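Local coordinates for protein TASOR (Homo sapiens, PDB 6TL1) that is a component of the HUSH complex, which maintains epigenetic transcriptional silencing at loci rich in H3K9me3, this chain being its pseudo-PARP domain, at residues Y80-I85 against D128-K133; F74-R79 against L115-P120; L151-K156 against Q181-E186; V18-S23 against C200-V205. All coordinates share one frame; numbering follows the deposited sequence.

Contact 1 (Y80-I85 against D128-K133); sequences YQVQTI and DVVIFK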
# COMPACT_ATOMS: atom_id res chain seq x y z
N TYR A 80 -14.17 7.52 7.07
CA TYR A 80 -14.13 6.60 8.20
C TYR A 80 -14.28 5.16 7.74
O TYR A 80 -14.94 4.34 8.39
CB TYR A 80 -15.19 6.97 9.24
CG TYR A 80 -15.07 8.41 9.70
CD1 TYR A 80 -14.18 8.76 10.70
CD2 TYR A 80 -15.84 9.41 9.13
CE1 TYR A 80 -14.06 10.07 11.13
CE2 TYR A 80 -15.73 10.73 9.54
CZ TYR A 80 -14.83 11.05 10.54
OH TYR A 80 -14.71 12.35 10.96
N GLN A 81 -13.68 4.85 6.60
CA GLN A 81 -13.73 3.51 6.03
C GLN A 81 -12.57 2.64 6.49
O GLN A 81 -12.38 1.55 5.94
CB GLN A 81 -13.77 3.59 4.50
CG GLN A 81 -14.75 2.62 3.87
CD GLN A 81 -16.19 2.86 4.31
OE1 GLN A 81 -16.54 3.94 4.80
NE2 GLN A 81 -17.04 1.85 4.13
N VAL A 82 -11.78 3.11 7.47
CA VAL A 82 -10.77 2.26 8.09
C VAL A 82 -11.37 0.93 8.51
O VAL A 82 -10.77 -0.13 8.33
CB VAL A 82 -10.14 2.98 9.31
CG1 VAL A 82 -9.28 2.00 10.11
CG2 VAL A 82 -9.31 4.17 8.87
N GLN A 83 -12.57 0.98 9.08
CA GLN A 83 -13.24 -0.22 9.58
C GLN A 83 -13.39 -1.27 8.49
O GLN A 83 -13.01 -2.43 8.68
CB GLN A 83 -14.60 0.15 10.16
CG GLN A 83 -15.49 -1.05 10.55
CD GLN A 83 -14.85 -1.96 11.57
OE1 GLN A 83 -14.17 -1.50 12.48
NE2 GLN A 83 -15.08 -3.26 11.44
N THR A 84 -13.93 -0.87 7.33
CA THR A 84 -14.25 -1.85 6.29
C THR A 84 -13.01 -2.47 5.67
O THR A 84 -12.97 -3.68 5.44
CB THR A 84 -15.10 -1.19 5.21
OG1 THR A 84 -16.27 -0.61 5.81
CG2 THR A 84 -15.53 -2.22 4.18
N ILE A 85 -11.98 -1.66 5.40
CA ILE A 85 -10.76 -2.21 4.82
C ILE A 85 -10.04 -3.13 5.81
O ILE A 85 -9.53 -4.19 5.43
CB ILE A 85 -9.83 -1.10 4.29
CG1 ILE A 85 -10.39 -0.45 3.03
CG2 ILE A 85 -8.45 -1.65 3.98
CD1 ILE A 85 -11.27 0.74 3.26
N ASP A 128 -6.44 9.52 8.08
CA ASP A 128 -6.17 8.18 8.57
C ASP A 128 -5.40 7.43 7.50
O ASP A 128 -5.79 7.43 6.34
CB ASP A 128 -7.49 7.43 8.86
CG ASP A 128 -8.28 8.07 9.97
OD1 ASP A 128 -7.69 8.37 11.03
OD2 ASP A 128 -9.50 8.28 9.78
N VAL A 129 -4.30 6.79 7.89
CA VAL A 129 -3.47 6.03 6.96
C VAL A 129 -3.43 4.59 7.43
O VAL A 129 -3.06 4.31 8.58
CB VAL A 129 -2.05 6.62 6.86
CG1 VAL A 129 -1.22 5.81 5.89
CG2 VAL A 129 -2.11 8.08 6.43
N VAL A 130 -3.83 3.67 6.55
CA VAL A 130 -3.70 2.23 6.79
C VAL A 130 -2.34 1.79 6.27
O VAL A 130 -1.93 2.15 5.16
CB VAL A 130 -4.84 1.43 6.14
CG1 VAL A 130 -4.64 -0.10 6.36
CG2 VAL A 130 -6.17 1.80 6.77
N ILE A 131 -1.60 1.09 7.12
CA ILE A 131 -0.33 0.48 6.75
C ILE A 131 -0.60 -0.98 6.44
O ILE A 131 -1.08 -1.73 7.31
CB ILE A 131 0.71 0.63 7.87
CG1 ILE A 131 1.01 2.11 8.15
CG2 ILE A 131 1.97 -0.20 7.55
CD1 ILE A 131 1.99 2.33 9.30
N PHE A 132 -0.29 -1.39 5.21
CA PHE A 132 -0.43 -2.77 4.78
C PHE A 132 0.92 -3.45 4.78
O PHE A 132 1.92 -2.86 4.35
CB PHE A 132 -1.01 -2.86 3.37
CG PHE A 132 -2.41 -2.36 3.26
CD1 PHE A 132 -2.66 -1.04 2.98
CD2 PHE A 132 -3.48 -3.23 3.45
CE1 PHE A 132 -3.96 -0.57 2.88
CE2 PHE A 132 -4.78 -2.78 3.37
CZ PHE A 132 -5.02 -1.44 3.08
N LYS A 133 0.96 -4.70 5.22
CA LYS A 133 2.10 -5.52 4.89
C LYS A 133 1.82 -6.16 3.54
O LYS A 133 0.67 -6.50 3.22
CB LYS A 133 2.39 -6.58 5.96
CG LYS A 133 1.39 -7.69 6.11
CD LYS A 133 1.94 -8.74 7.08
CE LYS A 133 0.94 -9.86 7.40
NZ LYS A 133 1.47 -10.75 8.49
O HOH W 1 -11.13 8.09 7.84

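Contact 2 (F74-R79 against L115-P120); sequences FLMVDR and LLQANP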
# COMPACT_ATOMS: atom_id res chain seq x y z
N PHE A 74 1.07 1.90 1.83
CA PHE A 74 0.20 2.82 2.54
C PHE A 74 -1.02 3.22 1.73
O PHE A 74 -1.01 3.22 0.50
CB PHE A 74 0.99 4.06 2.96
CG PHE A 74 2.34 3.72 3.50
CD1 PHE A 74 3.43 3.64 2.66
CD2 PHE A 74 2.49 3.38 4.83
CE1 PHE A 74 4.66 3.27 3.14
CE2 PHE A 74 3.72 3.02 5.32
CZ PHE A 74 4.81 2.96 4.47
N LEU A 75 -2.08 3.56 2.46
CA LEU A 75 -3.32 4.02 1.86
C LEU A 75 -3.96 5.03 2.80
O LEU A 75 -4.28 4.69 3.95
CB LEU A 75 -4.28 2.86 1.59
CG LEU A 75 -5.50 3.22 0.74
CD1 LEU A 75 -5.05 3.59 -0.67
CD2 LEU A 75 -6.48 2.04 0.68
N MET A 76 -4.16 6.25 2.33
CA MET A 76 -4.98 7.21 3.06
C MET A 76 -6.43 6.89 2.74
O MET A 76 -6.78 6.64 1.58
CB MET A 76 -4.63 8.64 2.67
CG MET A 76 -5.51 9.66 3.35
SD MET A 76 -4.83 11.33 3.26
CE MET A 76 -4.89 11.60 1.48
N VAL A 77 -7.28 6.85 3.76
CA VAL A 77 -8.64 6.33 3.60
C VAL A 77 -9.66 7.33 4.10
O VAL A 77 -9.50 7.95 5.17
CB VAL A 77 -8.80 4.97 4.30
CG1 VAL A 77 -7.87 3.95 3.68
CG2 VAL A 77 -8.45 5.10 5.74
N ASP A 78 -10.73 7.49 3.32
CA ASP A 78 -11.75 8.51 3.48
C ASP A 78 -12.89 8.00 4.35
O ASP A 78 -12.94 6.83 4.74
CB ASP A 78 -12.31 8.93 2.12
CG ASP A 78 -11.64 10.17 1.57
OD1 ASP A 78 -10.41 10.32 1.73
OD2 ASP A 78 -12.36 11.01 0.97
N ARG A 79 -13.81 8.92 4.65
CA ARG A 79 -15.16 8.64 5.15
C ARG A 79 -15.19 7.56 6.22
O ARG A 79 -16.14 6.77 6.26
CB ARG A 79 -16.08 8.26 3.98
CG ARG A 79 -16.07 9.27 2.85
CD ARG A 79 -17.14 8.96 1.81
NE ARG A 79 -17.13 9.92 0.72
CZ ARG A 79 -18.18 10.19 -0.05
NH1 ARG A 79 -19.34 9.58 0.15
NH2 ARG A 79 -18.08 11.09 -1.02
N LEU A 115 3.25 10.60 0.36
CA LEU A 115 2.68 10.80 -0.98
C LEU A 115 1.40 9.97 -1.06
O LEU A 115 1.40 8.87 -1.63
CB LEU A 115 3.68 10.40 -2.05
CG LEU A 115 3.35 10.76 -3.50
CD1 LEU A 115 2.76 12.15 -3.60
CD2 LEU A 115 4.62 10.66 -4.35
N LEU A 116 0.31 10.50 -0.50
CA LEU A 116 -0.92 9.76 -0.31
C LEU A 116 -2.09 10.23 -1.18
O LEU A 116 -3.19 9.69 -1.05
CB LEU A 116 -1.33 9.82 1.16
CG LEU A 116 -0.23 9.40 2.13
CD1 LEU A 116 -0.55 9.87 3.55
CD2 LEU A 116 -0.03 7.89 2.06
N GLN A 117 -1.87 11.20 -2.06
CA GLN A 117 -2.93 11.76 -2.90
C GLN A 117 -2.24 12.58 -3.98
O GLN A 117 -1.06 12.91 -3.87
CB GLN A 117 -3.93 12.60 -2.08
CG GLN A 117 -3.48 14.02 -1.84
CD GLN A 117 -4.42 14.84 -0.97
OE1 GLN A 117 -5.42 14.34 -0.47
NE2 GLN A 117 -4.11 16.13 -0.83
N ALA A 118 -3.00 12.89 -5.04
CA ALA A 118 -2.39 13.46 -6.24
C ALA A 118 -1.84 14.86 -5.97
O ALA A 118 -0.73 15.18 -6.42
CB ALA A 118 -3.42 13.51 -7.37
N ASN A 119 -2.57 15.68 -5.24
CA ASN A 119 -2.16 17.04 -4.96
C ASN A 119 -1.58 17.15 -3.56
O ASN A 119 -1.74 16.25 -2.73
CB ASN A 119 -3.36 17.97 -5.15
CG ASN A 119 -3.92 17.89 -6.57
OD1 ASN A 119 -3.20 17.55 -7.51
ND2 ASN A 119 -5.21 18.17 -6.71
N PRO A 120 -0.89 18.24 -3.25
CA PRO A 120 -0.30 18.38 -1.91
C PRO A 120 -1.38 18.51 -0.84
O PRO A 120 -2.45 19.07 -1.08
CB PRO A 120 0.52 19.68 -2.01
CG PRO A 120 0.84 19.80 -3.47
CD PRO A 120 -0.39 19.28 -4.17
O HOH W 2 -3.52 7.16 -0.32

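Contact 3 (L151-K156 against Q181-E186); sequences LDPTPK and QYYFYE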
# COMPACT_ATOMS: atom_id res chain seq x y z
N LEU A 151 -1.80 -2.90 -20.00
CA LEU A 151 -1.86 -4.36 -19.92
C LEU A 151 -2.90 -4.82 -18.92
O LEU A 151 -3.18 -4.15 -17.93
CB LEU A 151 -0.50 -4.92 -19.50
CG LEU A 151 0.72 -4.62 -20.38
CD1 LEU A 151 1.99 -4.89 -19.59
CD2 LEU A 151 0.66 -5.49 -21.62
N ASP A 152 -3.48 -5.99 -19.19
CA ASP A 152 -4.12 -6.75 -18.14
C ASP A 152 -3.07 -7.10 -17.08
O ASP A 152 -1.86 -7.03 -17.35
CB ASP A 152 -4.74 -8.03 -18.70
CG ASP A 152 -6.05 -7.78 -19.44
OD1 ASP A 152 -6.60 -6.66 -19.35
OD2 ASP A 152 -6.53 -8.72 -20.11
N PRO A 153 -3.48 -7.44 -15.87
CA PRO A 153 -2.50 -7.87 -14.86
C PRO A 153 -1.65 -9.01 -15.42
O PRO A 153 -2.15 -9.90 -16.11
CB PRO A 153 -3.38 -8.32 -13.69
CG PRO A 153 -4.58 -7.45 -13.80
CD PRO A 153 -4.84 -7.36 -15.29
N THR A 154 -0.35 -8.93 -15.16
CA THR A 154 0.60 -9.87 -15.76
C THR A 154 0.55 -11.20 -15.02
O THR A 154 0.82 -11.23 -13.80
CB THR A 154 2.01 -9.31 -15.72
OG1 THR A 154 2.05 -8.06 -16.42
CG2 THR A 154 2.94 -10.26 -16.45
N PRO A 155 0.22 -12.31 -15.65
CA PRO A 155 0.16 -13.59 -14.95
C PRO A 155 1.52 -13.97 -14.39
O PRO A 155 2.56 -13.60 -14.94
CB PRO A 155 -0.31 -14.58 -16.02
CG PRO A 155 -1.05 -13.71 -17.02
CD PRO A 155 -0.23 -12.44 -17.06
N LYS A 156 1.50 -14.67 -13.26
CA LYS A 156 2.69 -15.24 -12.63
C LYS A 156 3.62 -14.17 -12.06
O LYS A 156 4.79 -14.44 -11.81
CB LYS A 156 3.45 -16.15 -13.60
CG LYS A 156 2.63 -17.33 -14.10
CD LYS A 156 1.96 -18.09 -12.98
CE LYS A 156 1.18 -19.28 -13.51
NZ LYS A 156 0.52 -20.01 -12.39
N GLN A 181 3.14 4.17 -7.25
CA GLN A 181 2.18 3.21 -6.73
C GLN A 181 2.67 1.79 -6.91
O GLN A 181 3.52 1.49 -7.75
CB GLN A 181 0.82 3.36 -7.42
CG GLN A 181 0.21 4.71 -7.25
CD GLN A 181 -0.40 4.87 -5.87
OE1 GLN A 181 -1.21 4.05 -5.43
NE2 GLN A 181 0.05 5.90 -5.16
N TYR A 182 2.13 0.91 -6.07
CA TYR A 182 2.17 -0.53 -6.26
C TYR A 182 0.80 -0.98 -6.72
O TYR A 182 -0.22 -0.48 -6.24
CB TYR A 182 2.53 -1.24 -4.96
CG TYR A 182 3.94 -1.02 -4.45
CD1 TYR A 182 5.03 -1.08 -5.30
CD2 TYR A 182 4.18 -0.76 -3.10
CE1 TYR A 182 6.32 -0.87 -4.84
CE2 TYR A 182 5.47 -0.56 -2.62
CZ TYR A 182 6.53 -0.61 -3.50
OH TYR A 182 7.82 -0.41 -3.04
N TYR A 183 0.75 -1.94 -7.64
CA TYR A 183 -0.51 -2.45 -8.19
C TYR A 183 -0.55 -3.96 -7.97
O TYR A 183 0.13 -4.70 -8.69
CB TYR A 183 -0.62 -2.09 -9.66
CG TYR A 183 -1.84 -2.60 -10.41
CD1 TYR A 183 -3.10 -2.05 -10.19
CD2 TYR A 183 -1.72 -3.59 -11.38
CE1 TYR A 183 -4.21 -2.48 -10.93
CE2 TYR A 183 -2.83 -4.04 -12.11
CZ TYR A 183 -4.06 -3.48 -11.88
OH TYR A 183 -5.15 -3.91 -12.59
N PHE A 184 -1.31 -4.40 -6.97
CA PHE A 184 -1.38 -5.79 -6.57
C PHE A 184 -2.62 -6.46 -7.16
O PHE A 184 -3.70 -5.88 -7.20
CB PHE A 184 -1.40 -5.90 -5.05
CG PHE A 184 -0.08 -5.58 -4.41
CD1 PHE A 184 0.88 -6.56 -4.25
CD2 PHE A 184 0.20 -4.29 -3.99
CE1 PHE A 184 2.11 -6.26 -3.68
CE2 PHE A 184 1.42 -3.99 -3.41
CZ PHE A 184 2.37 -4.98 -3.27
N TYR A 185 -2.45 -7.70 -7.60
CA TYR A 185 -3.56 -8.43 -8.18
C TYR A 185 -3.29 -9.90 -7.97
O TYR A 185 -2.18 -10.31 -7.63
CB TYR A 185 -3.71 -8.11 -9.67
CG TYR A 185 -2.42 -8.37 -10.39
CD1 TYR A 185 -2.11 -9.63 -10.87
CD2 TYR A 185 -1.50 -7.34 -10.58
CE1 TYR A 185 -0.92 -9.87 -11.52
CE2 TYR A 185 -0.31 -7.57 -11.24
CZ TYR A 185 -0.02 -8.83 -11.70
OH TYR A 185 1.17 -9.07 -12.35
N GLU A 186 -4.31 -10.71 -8.23
CA GLU A 186 -4.15 -12.15 -8.10
C GLU A 186 -5.18 -12.83 -8.98
O GLU A 186 -6.37 -12.55 -8.88
CB GLU A 186 -4.29 -12.60 -6.65
CG GLU A 186 -3.96 -14.05 -6.43
CD GLU A 186 -3.87 -14.44 -4.96
OE1 GLU A 186 -4.38 -13.70 -4.10
OE2 GLU A 186 -3.30 -15.51 -4.69

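Contact 4 (V18-S23 against C200-V205); sequences VNILHS and CPYAVV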
# COMPACT_ATOMS: atom_id res chain seq x y z
N VAL A 18 5.21 4.14 13.95
CA VAL A 18 5.67 5.42 13.46
C VAL A 18 6.98 5.26 12.71
O VAL A 18 7.20 5.92 11.69
CB VAL A 18 5.78 6.45 14.61
CG1 VAL A 18 6.58 7.65 14.19
CG2 VAL A 18 4.39 6.88 15.05
N ASN A 19 7.85 4.32 13.14
CA ASN A 19 9.12 4.16 12.46
C ASN A 19 8.94 3.61 11.05
O ASN A 19 9.76 3.90 10.17
CB ASN A 19 10.07 3.23 13.21
CG ASN A 19 10.67 3.88 14.44
OD1 ASN A 19 10.59 5.08 14.59
ND2 ASN A 19 11.32 3.09 15.30
N ILE A 20 7.91 2.79 10.83
CA ILE A 20 7.60 2.34 9.47
C ILE A 20 7.28 3.54 8.59
O ILE A 20 7.79 3.67 7.47
CB ILE A 20 6.44 1.34 9.50
CG1 ILE A 20 6.82 0.07 10.29
CG2 ILE A 20 6.01 0.96 8.07
CD1 ILE A 20 5.63 -0.75 10.64
N LEU A 21 6.48 4.48 9.11
CA LEU A 21 6.16 5.67 8.33
C LEU A 21 7.39 6.55 8.11
O LEU A 21 7.68 6.94 6.98
CB LEU A 21 5.06 6.47 9.04
CG LEU A 21 3.72 5.73 9.18
CD1 LEU A 21 2.93 6.31 10.32
CD2 LEU A 21 2.92 5.79 7.89
N HIS A 22 8.14 6.84 9.18
CA HIS A 22 9.30 7.73 9.07
C HIS A 22 10.35 7.18 8.12
O HIS A 22 11.09 7.95 7.49
CB HIS A 22 9.94 7.97 10.44
CG HIS A 22 9.17 8.91 11.31
ND1 HIS A 22 9.49 9.13 12.63
CD2 HIS A 22 8.10 9.69 11.04
CE1 HIS A 22 8.65 10.02 13.14
NE2 HIS A 22 7.80 10.37 12.19
N SER A 23 10.49 5.87 8.04
CA SER A 23 11.49 5.29 7.16
C SER A 23 11.00 5.15 5.72
O SER A 23 11.75 4.68 4.86
CB SER A 23 11.94 3.94 7.71
OG SER A 23 10.89 3.01 7.63
N CYS A 200 -2.15 -7.22 3.19
CA CYS A 200 -2.83 -7.44 4.46
C CYS A 200 -2.71 -6.21 5.36
O CYS A 200 -1.59 -5.73 5.60
CB CYS A 200 -2.24 -8.67 5.17
SG CYS A 200 -3.14 -9.16 6.65
N PRO A 201 -3.82 -5.68 5.87
CA PRO A 201 -3.74 -4.54 6.79
C PRO A 201 -2.99 -4.90 8.07
O PRO A 201 -3.21 -5.96 8.66
CB PRO A 201 -5.20 -4.19 7.07
CG PRO A 201 -5.93 -5.45 6.84
CD PRO A 201 -5.20 -6.17 5.72
N TYR A 202 -2.07 -4.03 8.46
CA TYR A 202 -1.16 -4.22 9.58
C TYR A 202 -1.31 -3.18 10.68
O TYR A 202 -1.27 -3.54 11.86
CB TYR A 202 0.29 -4.20 9.03
CG TYR A 202 1.37 -4.26 10.07
CD1 TYR A 202 1.75 -5.48 10.62
CD2 TYR A 202 2.03 -3.11 10.50
CE1 TYR A 202 2.74 -5.55 11.58
CE2 TYR A 202 3.01 -3.17 11.46
CZ TYR A 202 3.38 -4.39 11.99
OH TYR A 202 4.37 -4.45 12.95
N ALA A 203 -1.51 -1.91 10.33
CA ALA A 203 -1.64 -0.86 11.33
C ALA A 203 -2.42 0.30 10.74
O ALA A 203 -2.51 0.45 9.52
CB ALA A 203 -0.27 -0.38 11.83
N VAL A 204 -2.97 1.13 11.63
CA VAL A 204 -3.67 2.35 11.26
C VAL A 204 -3.15 3.49 12.13
O VAL A 204 -3.01 3.32 13.35
CB VAL A 204 -5.20 2.22 11.41
CG1 VAL A 204 -5.89 3.43 10.82
CG2 VAL A 204 -5.69 0.94 10.74
N VAL A 205 -2.87 4.63 11.51
CA VAL A 205 -2.46 5.83 12.22
C VAL A 205 -3.36 6.97 11.77
O VAL A 205 -3.85 7.00 10.64
CB VAL A 205 -0.99 6.19 11.96
CG1 VAL A 205 -0.07 5.12 12.51
CG2 VAL A 205 -0.77 6.41 10.47

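Contact 1 (Y80-I85 against D128-K133)
The carboxylate of D128 is gripped at both oxygens beside V82, whose methyl CG2 rests on the aspartate's CB at 3.7 Å. OD1 is hydrogen-bonded to the hydroxyl of S206 on the adjacent strand 199-209. OD2 takes a short bond from a water, 2.5 Å from that water's oxygen. The same water accepts a weak bond from the backbone N of Y80, 3.2 Å away, and so links the carboxylate, loosely, to the backbone just before the helix. With a partner on each oxygen, the group is probably limited in its rotation about the CB-CG bond, and its negative charge is probably eased by the donors.

The remainder of the contact is apolar. V82 has CG1 anti to its backbone N (chi1 169°), which leaves CG2 as the branch that descends onto D128, the two side chains meeting at about a right angle. V82 CG2 also comes within 4.5 Å of V130 CG2, a looser touch. One turn further on, I85 approaches F132 from the rim: its CG2 lies near the ring plane, 3.6 Å from CZ. V130 CG1 covers part of one face of that ring, 3.5 Å above the plane and shifted toward its rim. Q81 occupies the N-cap position, and its carbonyl O accepts the bond from I85 N that closes this first helical turn.

D128, V130 and F132 thus present one face of strand 126-134 to helix 82-88. The strand pairs antiparallel with 71-77 and 199-209, and V82 also reaches V77, V204 and F4 of strand 4-6.

Contact 2 (F74-R79 against L115-P120)
M76 and L116 meet where a loop runs past strand 71-77, an outermost strand of the five-stranded antiparallel sheet of the pseudo-PARP domain. The tight part lies close to the two backbones. Here M76 CB and L116 CB approach to 3.8 Å, in the pair whose CA atoms come closest, 5.9 Å apart. L116 sends its CD2 on to the CB of F74, 4.1 Å away. Beyond this the leucine touches V129 of strand 126-134, while the ring of F74 turns away toward I20 and L21 of helix 12-22. Hydrophobic atoms thus carry on from the loop into the interior of the domain.

The outer side is more polar and more exposed, and it contributes less: Q117 only brushes the methionine's end. M76 leaves its backbone with CG anti to N (chi1 177°), runs extended, and bends only at chi3, which places CE over the loop. That methyl is 3.4 Å from Q117 OE1 and also lies near the carbonyl of L116, so its surroundings are mixed rather than purely oily. Q117, partly exposed, has its amide tied back within its own loop: NE2 donates to N119 O over 3.0 Å, with an N-H...O angle of 147°. The donor stands well above the carbonyl plane of N119. Between strand and loop, a water joins the backbones, accepting from M76 N at 2.9 Å and donating to L116 O at 2.7 Å.

Contact 3 (L151-K156 against Q181-E186)
Y185 lays one face of its ring against P153, whose CB stands 3.4 Å from the ring centroid and only 15° off the ring normal. This is a CH-pi contact almost over the centre of the ring. The proline presents the CB corner of its five-membered ring, and the two side chains cross at a slant. P153 CG touches a second tyrosine, Y183, obliquely, 3.8 Å from its OH and 4.2 Å from CE2, so the proline fits into the corner formed by two tyrosines two residues apart.

The far end of the Y185 ring is fixed by its hydroxyl. OH donates to the backbone carbonyl O of T154 over 2.6 Å, and the bond uses a lone pair in the carbonyl plane, with a C=O...O angle of 123°. The acceptor lies at the ring's edge, near its plane. One ring therefore serves both neighbours, P153 across its face and T154 at its rim, and the pairing hinders it from turning. Y185 takes a chi1 of 55°, with CG between the backbone N and carbonyl carbon, and this brings the ring up to the loop.

H160 ties the group together: it meets the Y185 ring edge-to-face and is hydrogen-bonded to T154 OG1. Y183 OH in turn is hydrogen-bonded to the carbonyl O of S102, and P153 O to the hydroxyl of Y187. This is a proline-aromatic CH-pi contact, by which the loop connecting the parallel neighbouring strands 139-142 and 159-162 is packed against strand 181-184 and its continuation, in the mixed sheet of the pseudo-PARP domain.

Contact 4 (V18-S23 against C200-V205)
L21 and V205 point their ends at each other, the leucine from helix 12-22 and the valine from strand 199-209. L21 CD1 is 3.7 Å from V205 CG2 and 3.9 Å from CG1, so a single methyl faces both branches of the valine. The chi1 of V205 (-65°) sets CG2 between its backbone N and carbonyl carbon, and both methyls are thereby turned up to the helix.

The neighbouring pair has a different geometry. I20 extends CD1, the end of its longer branch, to CE2 of the Y202 ring at 3.7 Å, and the approach is oblique. The ring is carried out from the strand by a CG anti to the backbone N, chi1 175°, which lets it extend sufficiently to meet the isoleucine. It is also met by the ring of Y72, with the planes at about 50° to each other, and I20 touches Y72 as well.

Two successive residues of the helix thus reach down together, L21 into buried surroundings that include Y36, F74 and I131, I20 toward the more open margin beside Y202. The helix itself is regular here, H22 N donating to V18 O at 2.8 Å.

On the strand, Y202 and A203 both face I131 of strand 126-134, and this classic beta bulge puts both of their CB atoms on the helix side. The whole is a helix-on-sheet interface: helix 12-22 packs on one face of the five-stranded antiparallel sheet in this PARP-like domain, across a strand distorted by a bulge.

In the fold
From the N terminus, helix 12-22 supplies the first half of contact 4, whose partner on strand 199-209 comes near the end of the chain; its long loop encloses the other three. Strand 71-77 and helix 82-88 follow, opening contacts 2 and 1 in turn. Their partners come in the same order, 115-120 and then 128-133, so these two contacts cross. Contact 3 begins later, after both have closed. Contacts 1, 2 and 4 all reach the five-stranded sheet and touch one another, whereas contact 3 belongs to the mixed sheet, its centre about 21 Å from that of contact 1 and on the opposite side of the chain's centre.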